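Local coordinates for protein putative serine protease (Human astrovirus 1, PDB 2W5E) that is a trypsin-like serine protease, with a catalytic triad, that probably cleaves the viral polyprotein into its functional products, at residues 34-39 / 59-64. Residues are numbered along the deposited sequence; the frame is centred on the assembly and turned at random.
Sequences TAAHVV and RYMPEK
A small apolar contact, without hydrogen bonds between the two segments, in which M61 lies against the short helix that carries the catalytic H37, sits beside the N-terminal barrel of this chymotrypsin-like protease, where strand 31-35 runs into helix 36-39 and strand 52-60 into the loop after it. Two touches carry it: M61 CE meets A36 CB at 4.1 Å, and M61 SD lies 4.3 Å from V39 CG1. The methionine's CB does not point at the helix. With CG anti to the carbonyl carbon (chi1 -56°) and further bends at chi2 and chi3, the thioether curls across to it. A long, flexible, unbranched chain suits this place, since the CA atoms of A36 and M61 remain 7.3 Å apart. A36 and V39, three residues apart in the helix, both direct CB toward 59-64; the small methyl of A36 receives the terminal CE, while a branch of buried V39 reaches the sulfur. H37, between them in sequence, turns its CB away from 59-64, and its NE2 hydrogen-bonds S127 OG of the catalytic triad. M61 itself stays largely exposed. A backbone hydrogen bond joins A36 to the triad residue D65, which directly follows 59-64, and R59 and Y60, both facing F68, form a classic beta bulge at the end of strand 52-60. Strand 66-70 runs between strands 31-35 and 52-60 in the barrel, and its A67 touches both V39 and M61.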
ATOM      1  N   THR A  34     -10.976   2.506  25.597  1.00 25.70           N
ATOM      2  CA  THR A  34     -10.099   3.078  26.632  1.00 25.97           C
ATOM      3  C   THR A  34     -10.289   2.354  27.970  1.00 26.36           C
ATOM      4  O   THR A  34     -11.024   1.366  28.042  1.00 25.96           O
ATOM      5  CB  THR A  34     -10.283   4.621  26.765  1.00 25.91           C
ATOM      6  OG1 THR A  34      -9.223   5.179  27.554  1.00 25.59           O
ATOM      7  CG2 THR A  34     -11.645   4.981  27.385  1.00 25.57           C
ATOM      8  N   ALA A  35      -9.605   2.825  29.012  1.00 26.98           N
ATOM      9  CA  ALA A  35      -9.773   2.284  30.362  1.00 27.86           C
ATOM     10  C   ALA A  35     -10.991   2.922  31.027  1.00 28.36           C
ATOM     11  O   ALA A  35     -11.287   4.094  30.793  1.00 28.14           O
ATOM     12  CB  ALA A  35      -8.521   2.524  31.197  1.00 27.76           C
ATOM     13  N   ALA A  36     -11.689   2.154  31.857  1.00 29.23           N
ATOM     14  CA  ALA A  36     -12.892   2.643  32.532  1.00 30.19           C
ATOM     15  C   ALA A  36     -12.660   3.958  33.283  1.00 30.69           C
ATOM     16  O   ALA A  36     -13.485   4.869  33.207  1.00 30.61           O
ATOM     17  CB  ALA A  36     -13.461   1.582  33.456  1.00 30.16           C
ATOM     18  N   HIS A  37     -11.536   4.069  33.987  1.00 31.53           N
ATOM     19  CA  HIS A  37     -11.275   5.268  34.797  1.00 32.44           C
ATOM     20  C   HIS A  37     -10.942   6.532  33.989  1.00 32.65           C
ATOM     21  O   HIS A  37     -10.981   7.636  34.524  1.00 32.46           O
ATOM     22  CB  HIS A  37     -10.241   5.001  35.901  1.00 32.76           C
ATOM     23  CG  HIS A  37      -8.826   4.940  35.419  1.00 33.61           C
ATOM     24  ND1 HIS A  37      -8.228   3.767  35.009  1.00 34.41           N
ATOM     25  CD2 HIS A  37      -7.881   5.903  35.310  1.00 33.95           C
ATOM     26  CE1 HIS A  37      -6.979   4.012  34.657  1.00 34.45           C
ATOM     27  NE2 HIS A  37      -6.742   5.301  34.833  1.00 35.33           N
ATOM     28  N   VAL A  38     -10.624   6.366  32.705  1.00 32.76           N
ATOM     29  CA  VAL A  38     -10.419   7.507  31.805  1.00 33.10           C
ATOM     30  C   VAL A  38     -11.763   8.182  31.494  1.00 33.65           C
ATOM     31  O   VAL A  38     -11.858   9.409  31.419  1.00 33.22           O
ATOM     32  CB  VAL A  38      -9.704   7.073  30.496  1.00 33.09           C
ATOM     33  CG1 VAL A  38      -9.680   8.203  29.471  1.00 32.54           C
ATOM     34  CG2 VAL A  38      -8.295   6.600  30.803  1.00 32.67           C
ATOM     35  N   VAL A  39     -12.789   7.357  31.328  1.00 34.19           N
ATOM     36  CA  VAL A  39     -14.149   7.816  31.062  1.00 35.26           C
ATOM     37  C   VAL A  39     -14.822   8.322  32.351  1.00 35.84           C
ATOM     38  O   VAL A  39     -15.513   9.348  32.339  1.00 35.56           O
ATOM     39  CB  VAL A  39     -14.963   6.686  30.373  1.00 35.33           C
ATOM     40  CG1 VAL A  39     -16.434   6.768  30.685  1.00 35.68           C
ATOM     41  CG2 VAL A  39     -14.711   6.696  28.865  1.00 35.45           C
ATOM     42  N   ARG A  59     -20.645   4.003  24.912  1.00 38.53           N
ATOM     43  CA  ARG A  59     -21.578   2.982  24.430  1.00 39.32           C
ATOM     44  C   ARG A  59     -21.825   1.879  25.462  1.00 39.81           C
ATOM     45  O   ARG A  59     -22.973   1.507  25.713  1.00 40.03           O
ATOM     46  CB  ARG A  59     -21.066   2.368  23.114  1.00 39.22           C
ATOM     47  CG  ARG A  59     -21.863   1.173  22.622  1.00 39.56           C
ATOM     48  CD  ARG A  59     -21.376   0.646  21.272  1.00 39.32           C
ATOM     49  NE  ARG A  59     -20.097  -0.066  21.334  1.00 38.75           N
ATOM     50  CZ  ARG A  59     -19.926  -1.285  21.844  1.00 39.12           C
ATOM     51  NH1 ARG A  59     -20.948  -1.949  22.374  1.00 38.91           N
ATOM     52  NH2 ARG A  59     -18.723  -1.841  21.836  1.00 38.78           N
ATOM     53  N   TYR A  60     -20.750   1.366  26.060  1.00 40.30           N
ATOM     54  CA  TYR A  60     -20.825   0.152  26.873  1.00 40.87           C
ATOM     55  C   TYR A  60     -19.694   0.059  27.902  1.00 41.25           C
ATOM     56  O   TYR A  60     -18.526   0.301  27.583  1.00 41.05           O
ATOM     57  CB  TYR A  60     -20.842  -1.083  25.953  1.00 40.92           C
ATOM     58  CG  TYR A  60     -20.847  -2.434  26.642  1.00 41.16           C
ATOM     59  CD1 TYR A  60     -21.764  -2.732  27.652  1.00 41.37           C
ATOM     60  CD2 TYR A  60     -19.953  -3.430  26.252  1.00 41.50           C
ATOM     61  CE1 TYR A  60     -21.769  -3.983  28.272  1.00 41.29           C
ATOM     62  CE2 TYR A  60     -19.951  -4.676  26.862  1.00 41.28           C
ATOM     63  CZ  TYR A  60     -20.860  -4.949  27.869  1.00 41.43           C
ATOM     64  OH  TYR A  60     -20.849  -6.190  28.472  1.00 41.12           O
ATOM     65  N   MET A  61     -20.066  -0.285  29.134  1.00 41.84           N
ATOM     66  CA  MET A  61     -19.131  -0.445  30.243  1.00 42.61           C
ATOM     67  C   MET A  61     -19.255  -1.859  30.809  1.00 42.78           C
ATOM     68  O   MET A  61     -20.083  -2.095  31.688  1.00 42.82           O
ATOM     69  CB  MET A  61     -19.427   0.561  31.363  1.00 42.79           C
ATOM     70  CG  MET A  61     -19.431   2.026  30.964  1.00 43.72           C
ATOM     71  SD  MET A  61     -17.784   2.733  30.830  1.00 45.48           S
ATOM     72  CE  MET A  61     -17.268   2.790  32.542  1.00 44.53           C
ATOM     73  N   PRO A  62     -18.437  -2.806  30.312  1.00 43.02           N
ATOM     74  CA  PRO A  62     -18.497  -4.182  30.816  1.00 43.18           C
ATOM     75  C   PRO A  62     -17.945  -4.323  32.238  1.00 43.36           C
ATOM     76  O   PRO A  62     -17.535  -3.333  32.847  1.00 43.25           O
ATOM     77  CB  PRO A  62     -17.625  -4.956  29.820  1.00 43.14           C
ATOM     78  CG  PRO A  62     -16.666  -3.950  29.304  1.00 43.04           C
ATOM     79  CD  PRO A  62     -17.425  -2.656  29.250  1.00 43.01           C
ATOM     80  N   GLU A  63     -17.947  -5.552  32.752  1.00 43.63           N
ATOM     81  CA  GLU A  63     -17.396  -5.858  34.074  1.00 43.90           C
ATOM     82  C   GLU A  63     -15.904  -5.534  34.140  1.00 43.20           C
ATOM     83  O   GLU A  63     -15.429  -5.004  35.146  1.00 43.30           O
ATOM     84  CB  GLU A  63     -17.646  -7.327  34.430  1.00 44.02           C
ATOM     85  CG  GLU A  63     -17.377  -7.684  35.892  1.00 45.15           C
ATOM     86  CD  GLU A  63     -17.879  -9.073  36.264  1.00 45.54           C
ATOM     87  OE1 GLU A  63     -19.036  -9.410  35.917  1.00 47.73           O
ATOM     88  OE2 GLU A  63     -17.117  -9.826  36.917  1.00 47.66           O
ATOM     89  N   LYS A  64     -15.176  -5.849  33.064  1.00 42.42           N
ATOM     90  CA  LYS A  64     -13.770  -5.461  32.928  1.00 41.55           C
ATOM     91  C   LYS A  64     -13.618  -3.943  32.957  1.00 40.72           C
ATOM     92  O   LYS A  64     -14.507  -3.218  32.506  1.00 40.42           O
ATOM     93  CB  LYS A  64     -13.174  -6.006  31.628  1.00 41.75           C
ATOM     94  CG  LYS A  64     -12.689  -7.439  31.714  1.00 42.33           C
ATOM     95  CD  LYS A  64     -12.023  -7.869  30.417  1.00 42.27           C
ATOM     96  CE  LYS A  64     -11.697  -9.350  30.442  1.00 42.76           C
ATOM     97  NZ  LYS A  64     -11.275  -9.844  29.108  1.00 42.21           N
TER